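Local structure of structural protein ORF273 (Acidianus two-tailed virus, 4ART) at residues F191-I194 against E195-V198; F99-F102 against L103-D107; G207-Y210 against D211-L214. The protein is a virion structural protein of unknown detailed function, a thermo- and acid-stable dimer-forming component that probably contributes to building the viral particle. All coordinates share one frame; numbering follows the deposited sequence.

Interaction 1 (F191-I194 against E195-V198); sequences FNDI and ERIV
Residues 191-194 and 195-198 are consecutive turns of helix 188-201, joined by successive i to i+4 backbone bonds. Glu-195 N reaches Phe-191 O at 2.9 Å, and Arg-196 N meets Asn-192 O at the same length. Val-198 N lies 3.1 Å from Ile-194 O. Between these, the bond from Ile-197 N to Asp-193 O is weak.

On the buried side, Phe-191 and Glu-195 meet one turn apart. Both have CG anti to the backbone N, and a bend at chi2 (140°) turns the carboxylate of Glu-195 outward and over towards the Phe-191 ring, where OE1 comes within 3.5 Å of Phe-191 CE1. The carboxylate stands almost square to the ring, their planes 89° apart. Asn-192 OD1 and a water lie at the ring edge. That water donates to Asn-192 OD1 and, over a distance too short to be trusted in detail, to Glu-195 OE1. The other carboxylate oxygen, OE2, is hydrogen-bonded to Ser-114 OG, with a long, weak ion pair to Arg-215 of the second subunit. Farther along, Ile-194 CG2 touches Val-198 CG2 at 4.1 Å.

At the more exposed side, Arg-196 bends at chi3 (88°), which swings NH1 back towards Asp-193. Its salt bridge to Asp-193 OD1 is long, 3.7 Å, and the guanidinium's stronger ionic partner is Glu-201, met through NE. Leu-117 of helix 113-123 and Leu-179 of helix 171-179 pack on Ile-194, while the Phe-191 ring meets Phe-228 of the second subunit. Such a pattern is that of an amphipathic alpha-helix whose apolar face packs on helices 113-123 and 171-179, with part of its surface at the dimer interface.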
ATOM      1  N   PHE A 191      16.356 -11.137  -8.550  1.00 31.96           N
ATOM      2  CA  PHE A 191      15.061 -11.141  -7.892  1.00 29.14           C
ATOM      3  C   PHE A 191      14.204 -10.024  -8.505  1.00 29.55           C
ATOM      4  O   PHE A 191      13.062 -10.270  -8.886  1.00 27.93           O
ATOM      5  CB  PHE A 191      15.225 -10.939  -6.376  1.00 30.99           C
ATOM      6  CG  PHE A 191      13.930 -10.959  -5.621  1.00 31.36           C
ATOM      7  CD1 PHE A 191      13.174  -9.798  -5.467  1.00 30.95           C
ATOM      8  CD2 PHE A 191      13.479 -12.122  -5.046  1.00 34.28           C
ATOM      9  CE1 PHE A 191      11.977  -9.817  -4.796  1.00 32.53           C
ATOM     10  CE2 PHE A 191      12.282 -12.137  -4.369  1.00 33.72           C
ATOM     11  CZ  PHE A 191      11.539 -10.980  -4.258  1.00 31.28           C
ATOM     12  N   ASN A 192      14.772  -8.804  -8.615  1.00 27.72           N
ATOM     13  CA  ASN A 192      14.105  -7.632  -9.179  1.00 26.85           C
ATOM     14  C   ASN A 192      13.656  -7.820 -10.623  1.00 34.01           C
ATOM     15  O   ASN A 192      12.536  -7.424 -10.961  1.00 34.67           O
ATOM     16  CB  ASN A 192      14.959  -6.367  -8.984  1.00 19.48           C
ATOM     17  CG  ASN A 192      15.090  -5.950  -7.536  1.00 32.53           C
ATOM     18  OD1 ASN A 192      14.234  -6.248  -6.682  1.00 31.25           O
ATOM     19  ND2 ASN A 192      16.169  -5.252  -7.231  1.00 29.41           N
ATOM     20  N   ASP A 193      14.526  -8.421 -11.464  1.00 32.55           N
ATOM     21  CA  ASP A 193      14.244  -8.714 -12.877  1.00 33.16           C
ATOM     22  C   ASP A 193      13.053  -9.632 -12.993  1.00 36.52           C
ATOM     23  O   ASP A 193      12.179  -9.371 -13.823  1.00 37.17           O
ATOM     24  CB  ASP A 193      15.461  -9.344 -13.603  1.00 36.01           C
ATOM     25  CG  ASP A 193      16.633  -8.410 -13.803  1.00 46.87           C
ATOM     26  OD1 ASP A 193      16.401  -7.184 -13.917  1.00 47.31           O
ATOM     27  OD2 ASP A 193      17.785  -8.908 -13.875  1.00 54.84           O
ATOM     28  N   ILE A 194      12.986 -10.682 -12.139  1.00 33.40           N
ATOM     29  CA  ILE A 194      11.858 -11.614 -12.131  1.00 33.13           C
ATOM     30  C   ILE A 194      10.590 -10.896 -11.664  1.00 34.62           C
ATOM     31  O   ILE A 194       9.556 -10.989 -12.324  1.00 33.80           O
ATOM     32  CB  ILE A 194      12.141 -12.921 -11.332  1.00 36.98           C
ATOM     33  CG1 ILE A 194      13.317 -13.691 -11.957  1.00 38.82           C
ATOM     34  CG2 ILE A 194      10.872 -13.834 -11.227  1.00 34.04           C
ATOM     35  CD1 ILE A 194      13.949 -14.639 -10.986  1.00 47.74           C
ATOM     36  N   GLU A 195      10.690 -10.163 -10.551  1.00 30.94           N
ATOM     37  CA  GLU A 195       9.582  -9.408  -9.980  1.00 29.98           C
ATOM     38  C   GLU A 195       8.918  -8.465 -11.016  1.00 32.66           C
ATOM     39  O   GLU A 195       7.684  -8.422 -11.124  1.00 31.11           O
ATOM     40  CB  GLU A 195      10.075  -8.649  -8.726  1.00 31.59           C
ATOM     41  CG  GLU A 195       8.958  -7.856  -8.103  1.00 41.77           C
ATOM     42  CD  GLU A 195       8.876  -7.819  -6.603  1.00 45.29           C
ATOM     43  OE1 GLU A 195       9.825  -7.336  -5.958  1.00 42.43           O
ATOM     44  OE2 GLU A 195       7.733  -7.947  -6.127  1.00 39.12           O
ATOM     45  N   ARG A 196       9.737  -7.733 -11.783  1.00 30.26           N
ATOM     46  CA  ARG A 196       9.284  -6.804 -12.823  1.00 30.11           C
ATOM     47  C   ARG A 196       8.423  -7.513 -13.897  1.00 31.51           C
ATOM     48  O   ARG A 196       7.370  -6.992 -14.284  1.00 28.94           O
ATOM     49  CB  ARG A 196      10.509  -6.099 -13.451  1.00 31.93           C
ATOM     50  CG  ARG A 196      10.168  -5.056 -14.513  1.00 50.85           C
ATOM     51  CD  ARG A 196      11.369  -4.722 -15.386  1.00 64.60           C
ATOM     52  NE  ARG A 196      11.451  -5.635 -16.533  1.00 86.01           N
ATOM     53  CZ  ARG A 196      12.310  -6.650 -16.653  1.00 94.97           C
ATOM     54  NH1 ARG A 196      13.222  -6.871 -15.714  1.00 77.42           N
ATOM     55  NH2 ARG A 196      12.278  -7.432 -17.726  1.00 72.78           N
ATOM     56  N   ILE A 197       8.888  -8.673 -14.407  1.00 28.93           N
ATOM     57  CA  ILE A 197       8.153  -9.482 -15.401  1.00 29.05           C
ATOM     58  C   ILE A 197       6.782  -9.949 -14.859  1.00 31.57           C
ATOM     59  O   ILE A 197       5.776  -9.827 -15.563  1.00 31.12           O
ATOM     60  CB  ILE A 197       8.990 -10.702 -15.887  1.00 32.84           C
ATOM     61  CG1 ILE A 197      10.327 -10.231 -16.547  1.00 34.59           C
ATOM     62  CG2 ILE A 197       8.160 -11.595 -16.863  1.00 33.40           C
ATOM     63  CD1 ILE A 197      11.350 -11.394 -16.922  1.00 44.97           C
ATOM     64  N   VAL A 198       6.770 -10.508 -13.636  1.00 28.42           N
ATOM     65  CA  VAL A 198       5.579 -11.065 -12.978  1.00 28.69           C
ATOM     66  C   VAL A 198       4.525  -9.981 -12.756  1.00 30.20           C
ATOM     67  O   VAL A 198       3.355 -10.188 -13.123  1.00 28.72           O
ATOM     68  CB  VAL A 198       5.913 -11.847 -11.646  1.00 31.92           C
ATOM     69  CG1 VAL A 198       4.664 -12.334 -10.908  1.00 30.75           C
ATOM     70  CG2 VAL A 198       6.929 -12.957 -11.865  1.00 32.41           C
TER
HETATM   71  O   HOH W   1      11.948  -6.260  -5.459  1.00 34.37           O

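Interaction 2 (F99-F102 against L103-D107); sequences FDEF and LFDID
Phe-102 and Ile-106, one turn apart in helix 99-108, join ring to methyl. Followed outward from the main chain, CB and CG of Phe-102 lie beside the peptide that leads into Leu-103, as the covalent chain dictates. With CG anti to the backbone N (chi1 173°), the ring then runs past the start of the next turn. CD2 is 3.9 Å from Ile-106 CD1 and 4.2 Å from Leu-103 CD2. CE1, CE2 and CZ all lie near that isoleucine methyl, CE2 being 3.6 Å from CD1. This methyl stands over one face, offset toward the rim, and makes a CH-pi contact at 3.8 Å from the ring centroid. The ring lies on the inward side of an amphipathic helix that packs on the mixed beta-sheet: Phe-102 also touches Thr-96, Val-144 and Ala-156, from three consecutive strands.

One turn earlier on the same helix, Phe-99 swings its ring towards Leu-103, where CE2 meets CD1 at 3.4 Å; the two side chains approach at a slant. Four i to i+4 backbone bonds underlie these pairs, among them Asp-105 N to Glu-101 O at 2.8 Å. The carboxylates of Glu-101 and Asp-105 come near each other as like charges, OE2 to OD2 4.5 Å, which may raise the proton affinity of one of them.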
ATOM      1  N   PHE A  99     -15.839   0.317   5.706  1.00 49.66           N
ATOM      2  CA  PHE A  99     -16.464  -0.946   5.314  1.00 47.77           C
ATOM      3  C   PHE A  99     -16.187  -1.391   3.891  1.00 51.88           C
ATOM      4  O   PHE A  99     -16.008  -2.580   3.645  1.00 51.16           O
ATOM      5  CB  PHE A  99     -17.967  -0.959   5.594  1.00 50.20           C
ATOM      6  CG  PHE A  99     -18.497  -2.375   5.689  1.00 49.98           C
ATOM      7  CD1 PHE A  99     -18.212  -3.168   6.795  1.00 50.60           C
ATOM      8  CD2 PHE A  99     -19.263  -2.919   4.668  1.00 53.31           C
ATOM      9  CE1 PHE A  99     -18.683  -4.479   6.879  1.00 52.09           C
ATOM     10  CE2 PHE A  99     -19.760  -4.223   4.765  1.00 53.59           C
ATOM     11  CZ  PHE A  99     -19.451  -5.000   5.862  1.00 50.65           C
ATOM     12  N   ASP A 100     -16.167  -0.445   2.961  1.00 49.89           N
ATOM     13  CA  ASP A 100     -15.915  -0.705   1.550  1.00 49.04           C
ATOM     14  C   ASP A 100     -14.495  -1.224   1.341  1.00 49.77           C
ATOM     15  O   ASP A 100     -14.286  -2.139   0.544  1.00 48.69           O
ATOM     16  CB  ASP A 100     -16.166   0.565   0.729  1.00 53.59           C
ATOM     17  CG  ASP A 100     -17.596   1.086   0.801  1.00 62.85           C
ATOM     18  OD1 ASP A 100     -18.543   0.291   0.527  1.00 62.35           O
ATOM     19  OD2 ASP A 100     -17.775   2.278   1.138  1.00 66.23           O
ATOM     20  N   GLU A 101     -13.529  -0.650   2.082  1.00 44.38           N
ATOM     21  CA  GLU A 101     -12.111  -1.007   2.044  1.00 41.38           C
ATOM     22  C   GLU A 101     -11.915  -2.376   2.668  1.00 41.13           C
ATOM     23  O   GLU A 101     -11.153  -3.182   2.137  1.00 38.93           O
ATOM     24  CB  GLU A 101     -11.276   0.045   2.780  1.00 44.10           C
ATOM     25  CG  GLU A 101      -9.800  -0.048   2.439  1.00 58.57           C
ATOM     26  CD  GLU A 101      -8.943   1.079   2.976  1.00 87.51           C
ATOM     27  OE1 GLU A 101      -9.403   2.245   2.956  1.00 98.98           O
ATOM     28  OE2 GLU A 101      -7.799   0.796   3.402  1.00 80.12           O
ATOM     29  N   PHE A 102     -12.613  -2.642   3.785  1.00 37.03           N
ATOM     30  CA  PHE A 102     -12.627  -3.938   4.459  1.00 35.55           C
ATOM     31  C   PHE A 102     -13.057  -5.030   3.469  1.00 37.15           C
ATOM     32  O   PHE A 102     -12.344  -6.010   3.299  1.00 33.32           O
ATOM     33  CB  PHE A 102     -13.596  -3.896   5.670  1.00 37.68           C
ATOM     34  CG  PHE A 102     -13.836  -5.209   6.380  1.00 37.47           C
ATOM     35  CD1 PHE A 102     -12.801  -5.863   7.043  1.00 38.81           C
ATOM     36  CD2 PHE A 102     -15.111  -5.748   6.457  1.00 39.43           C
ATOM     37  CE1 PHE A 102     -13.029  -7.063   7.718  1.00 39.04           C
ATOM     38  CE2 PHE A 102     -15.336  -6.950   7.140  1.00 41.56           C
ATOM     39  CZ  PHE A 102     -14.297  -7.594   7.768  1.00 38.06           C
ATOM     40  N   LEU A 103     -14.184  -4.828   2.776  1.00 36.46           N
ATOM     41  CA  LEU A 103     -14.696  -5.801   1.792  1.00 35.36           C
ATOM     42  C   LEU A 103     -13.741  -5.966   0.623  1.00 40.23           C
ATOM     43  O   LEU A 103     -13.482  -7.088   0.189  1.00 39.86           O
ATOM     44  CB  LEU A 103     -16.092  -5.393   1.305  1.00 36.71           C
ATOM     45  CG  LEU A 103     -17.210  -5.391   2.341  1.00 41.33           C
ATOM     46  CD1 LEU A 103     -18.509  -4.987   1.682  1.00 45.97           C
ATOM     47  CD2 LEU A 103     -17.347  -6.753   3.050  1.00 38.58           C
ATOM     48  N   PHE A 104     -13.147  -4.856   0.170  1.00 39.39           N
ATOM     49  CA  PHE A 104     -12.173  -4.909  -0.914  1.00 39.10           C
ATOM     50  C   PHE A 104     -10.910  -5.697  -0.510  1.00 42.72           C
ATOM     51  O   PHE A 104     -10.419  -6.521  -1.277  1.00 41.60           O
ATOM     52  CB  PHE A 104     -11.848  -3.503  -1.434  1.00 41.97           C
ATOM     53  CG  PHE A 104     -10.815  -3.514  -2.514  1.00 42.23           C
ATOM     54  CD1 PHE A 104     -11.160  -3.853  -3.822  1.00 44.85           C
ATOM     55  CD2 PHE A 104      -9.493  -3.210  -2.228  1.00 41.58           C
ATOM     56  CE1 PHE A 104     -10.190  -3.927  -4.818  1.00 45.20           C
ATOM     57  CE2 PHE A 104      -8.532  -3.239  -3.238  1.00 44.68           C
ATOM     58  CZ  PHE A 104      -8.889  -3.591  -4.532  1.00 41.89           C
ATOM     59  N   ASP A 105     -10.395  -5.448   0.693  1.00 40.40           N
ATOM     60  CA  ASP A 105      -9.237  -6.153   1.227  1.00 39.67           C
ATOM     61  C   ASP A 105      -9.521  -7.655   1.364  1.00 44.75           C
ATOM     62  O   ASP A 105      -8.645  -8.439   1.067  1.00 44.53           O
ATOM     63  CB  ASP A 105      -8.820  -5.569   2.589  1.00 42.02           C
ATOM     64  CG  ASP A 105      -8.177  -4.186   2.543  1.00 55.63           C
ATOM     65  OD1 ASP A 105      -8.110  -3.588   1.429  1.00 55.58           O
ATOM     66  OD2 ASP A 105      -7.788  -3.680   3.620  1.00 62.35           O
ATOM     67  N   ILE A 106     -10.762  -8.047   1.772  1.00 41.96           N
ATOM     68  CA  ILE A 106     -11.237  -9.446   1.920  1.00 42.75           C
ATOM     69  C   ILE A 106     -11.207 -10.162   0.568  1.00 49.06           C
ATOM     70  O   ILE A 106     -10.696 -11.275   0.454  1.00 48.37           O
ATOM     71  CB  ILE A 106     -12.715  -9.490   2.460  1.00 45.73           C
ATOM     72  CG1 ILE A 106     -12.835  -9.077   3.920  1.00 45.88           C
ATOM     73  CG2 ILE A 106     -13.410 -10.855   2.214  1.00 47.98           C
ATOM     74  CD1 ILE A 106     -14.325  -9.003   4.374  1.00 46.02           C
ATOM     75  N   ASP A 107     -11.822  -9.522  -0.430  1.00 48.29           N
ATOM     76  CA  ASP A 107     -12.045 -10.054  -1.770  1.00 49.06           C
ATOM     77  C   ASP A 107     -10.841  -9.976  -2.739  1.00 51.31           C
ATOM     78  O   ASP A 107     -10.717 -10.825  -3.627  1.00 50.94           O
ATOM     79  CB  ASP A 107     -13.351  -9.448  -2.350  1.00 53.10           C
ATOM     80  CG  ASP A 107     -14.586  -9.699  -1.482  1.00 67.19           C
ATOM     81  OD1 ASP A 107     -14.720 -10.834  -0.946  1.00 69.71           O
ATOM     82  OD2 ASP A 107     -15.427  -8.769  -1.353  1.00 72.43           O
TER

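Interaction 3 (G207-Y210 against D211-L214); sequences GYTY and DEAL
Thr-209 and Glu-212 meet through hydrogen bonds at the start of helix 210-221, where Thr-209 is the N-cap. Glu-212 OE1 accepts the backbone N of Thr-209 at 3.0 Å (N-H...O angle 162°), taking it on the anti side and 30° out of the carboxylate plane. The hydroxyl OG1 of Thr-209 lies 2.8 Å from the same OE1. OG1 also hydrogen-bonds Glu-200 OE1 of the second subunit, so it has two carboxylate oxygens as neighbours. A water gives OE1 a further bond of 2.8 Å and links it to Gly-207 O. Glu-212 arrives from three residues on with its chain extended beyond CG (chi2 174°), long enough to reach back to the cap. Behind it the first helical bond joins Ala-213 N to Thr-209 O at 3.0 Å, whereas the next, from Leu-214 N to Tyr-210 O, is weak.

Ring contacts flank this polar centre. Tyr-208 crosses Glu-212 at about a right angle, and OE2 lies at its ring edge, 3.7 Å from CD1; OE2 is hydrogen-bonded to Asn-192 ND2 of the second subunit. On the Tyr-210 ring, Asp-211 OD1 comes to the edge, 3.8 Å from CD2, while Asp-211 OD1 forms a salt bridge with Arg-215 NH2 of the second subunit.

Apolar contacts come from Tyr-210 and Ala-213. Tyr-210 CE2 touches Leu-214 CD1 at 3.7 Å, the leucine approaching obliquely. Tyr-210 further packs on Leu-110, Leu-169 and Ile-204, and Ala-213 on Ile-235 of helix 229-242.

The bond from the N-cap amide to the acidic side chain three residues later is one half of a capping box, the device that closes the N terminus of an alpha-helix, placed here at the dimer interface.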
ATOM      1  N   GLY A 207      -6.161  -9.543 -19.805  1.00 32.71           N
ATOM      2  CA  GLY A 207      -5.240  -8.777 -20.632  1.00 32.68           C
ATOM      3  C   GLY A 207      -4.418  -7.727 -19.912  1.00 32.79           C
ATOM      4  O   GLY A 207      -3.625  -7.021 -20.540  1.00 33.25           O
ATOM      5  N   TYR A 208      -4.621  -7.590 -18.604  1.00 26.03           N
ATOM      6  CA  TYR A 208      -3.917  -6.595 -17.800  1.00 24.44           C
ATOM      7  C   TYR A 208      -2.735  -7.194 -17.085  1.00 27.44           C
ATOM      8  O   TYR A 208      -2.767  -8.356 -16.655  1.00 24.57           O
ATOM      9  CB  TYR A 208      -4.868  -6.027 -16.731  1.00 24.32           C
ATOM     10  CG  TYR A 208      -6.044  -5.274 -17.309  1.00 25.83           C
ATOM     11  CD1 TYR A 208      -5.897  -3.975 -17.777  1.00 26.99           C
ATOM     12  CD2 TYR A 208      -7.315  -5.843 -17.337  1.00 27.10           C
ATOM     13  CE1 TYR A 208      -6.967  -3.285 -18.334  1.00 28.71           C
ATOM     14  CE2 TYR A 208      -8.409  -5.140 -17.852  1.00 28.39           C
ATOM     15  CZ  TYR A 208      -8.230  -3.854 -18.331  1.00 31.49           C
ATOM     16  OH  TYR A 208      -9.288  -3.136 -18.829  1.00 32.26           O
ATOM     17  N   THR A 209      -1.719  -6.366 -16.882  1.00 26.12           N
ATOM     18  CA  THR A 209      -0.564  -6.729 -16.074  1.00 25.08           C
ATOM     19  C   THR A 209      -1.121  -6.787 -14.646  1.00 29.87           C
ATOM     20  O   THR A 209      -2.204  -6.236 -14.393  1.00 28.38           O
ATOM     21  CB  THR A 209       0.526  -5.693 -16.156  1.00 24.61           C
ATOM     22  OG1 THR A 209       0.051  -4.444 -15.655  1.00 27.34           O
ATOM     23  CG2 THR A 209       1.127  -5.555 -17.522  1.00 28.99           C
ATOM     24  N   TYR A 210      -0.393  -7.436 -13.725  1.00 27.72           N
ATOM     25  CA  TYR A 210      -0.812  -7.595 -12.325  1.00 25.67           C
ATOM     26  C   TYR A 210      -1.032  -6.259 -11.619  1.00 28.49           C
ATOM     27  O   TYR A 210      -1.980  -6.118 -10.845  1.00 26.01           O
ATOM     28  CB  TYR A 210       0.242  -8.419 -11.572  1.00 26.41           C
ATOM     29  CG  TYR A 210      -0.168  -8.768 -10.158  1.00 29.75           C
ATOM     30  CD1 TYR A 210      -1.014  -9.845  -9.899  1.00 31.77           C
ATOM     31  CD2 TYR A 210       0.284  -8.017  -9.076  1.00 31.11           C
ATOM     32  CE1 TYR A 210      -1.410 -10.157  -8.597  1.00 33.05           C
ATOM     33  CE2 TYR A 210      -0.132  -8.298  -7.778  1.00 32.04           C
ATOM     34  CZ  TYR A 210      -0.951  -9.387  -7.541  1.00 35.28           C
ATOM     35  OH  TYR A 210      -1.307  -9.679  -6.258  1.00 37.26           O
ATOM     36  N   ASP A 211      -0.123  -5.295 -11.836  1.00 24.69           N
ATOM     37  CA  ASP A 211      -0.233  -3.998 -11.173  1.00 23.29           C
ATOM     38  C   ASP A 211      -1.482  -3.231 -11.609  1.00 26.07           C
ATOM     39  O   ASP A 211      -2.133  -2.608 -10.775  1.00 26.33           O
ATOM     40  CB  ASP A 211       1.081  -3.189 -11.313  1.00 23.83           C
ATOM     41  CG  ASP A 211       2.221  -3.696 -10.421  1.00 28.04           C
ATOM     42  OD1 ASP A 211       2.013  -4.689  -9.701  1.00 26.57           O
ATOM     43  OD2 ASP A 211       3.344  -3.102 -10.467  1.00 27.01           O
ATOM     44  N   GLU A 212      -1.867  -3.331 -12.897  1.00 22.69           N
ATOM     45  CA  GLU A 212      -3.131  -2.735 -13.378  1.00 23.56           C
ATOM     46  C   GLU A 212      -4.319  -3.469 -12.745  1.00 28.95           C
ATOM     47  O   GLU A 212      -5.325  -2.841 -12.412  1.00 29.06           O
ATOM     48  CB  GLU A 212      -3.259  -2.944 -14.880  1.00 25.18           C
ATOM     49  CG  GLU A 212      -2.312  -2.089 -15.667  1.00 27.96           C
ATOM     50  CD  GLU A 212      -2.368  -2.421 -17.130  1.00 26.26           C
ATOM     51  OE1 GLU A 212      -1.841  -3.488 -17.531  1.00 34.59           O
ATOM     52  OE2 GLU A 212      -3.013  -1.643 -17.864  1.00 29.07           O
ATOM     53  N   ALA A 213      -4.203  -4.805 -12.591  1.00 26.90           N
ATOM     54  CA  ALA A 213      -5.268  -5.626 -12.001  1.00 26.61           C
ATOM     55  C   ALA A 213      -5.494  -5.331 -10.510  1.00 30.98           C
ATOM     56  O   ALA A 213      -6.565  -5.610  -9.987  1.00 31.95           O
ATOM     57  CB  ALA A 213      -4.976  -7.108 -12.222  1.00 27.13           C
ATOM     58  N   LEU A 214      -4.512  -4.745  -9.828  1.00 29.77           N
ATOM     59  CA  LEU A 214      -4.691  -4.341  -8.437  1.00 30.06           C
ATOM     60  C   LEU A 214      -5.414  -2.985  -8.459  1.00 32.14           C
ATOM     61  O   LEU A 214      -6.370  -2.789  -7.729  1.00 31.55           O
ATOM     62  CB  LEU A 214      -3.317  -4.136  -7.741  1.00 31.77           C
ATOM     63  CG  LEU A 214      -2.484  -5.350  -7.297  1.00 37.49           C
ATOM     64  CD1 LEU A 214      -1.125  -4.884  -6.783  1.00 37.35           C
ATOM     65  CD2 LEU A 214      -3.195  -6.159  -6.208  1.00 41.49           C
TER
HETATM   66  O   HOH W   2      -1.700  -4.373 -20.131  1.00 53.69           O

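How the interactions relate
Helix 99-108, carrying interaction 2, comes first, in the connection between the parallel, neighbouring strands 87-96 and 139-146, and rests on the sheet. Interaction 1 follows in helix 188-201, and interaction 3 opens the next helix, 210-221. Each contact stays within one unbroken run of chain, so none closes a long loop, and the three stand in series without nesting or crossing. Interactions 1 and 3 touch where Val-198 O packs on Tyr-210 CB, 3.9 Å apart, and again across the dimer, where Asn-192 of one subunit hydrogen-bonds Glu-212 of the other. Interaction 3 also meets interaction 2 through Leu-214 and Phe-104, whereas interactions 1 and 2 remain about 16 Å apart at their nearest atoms.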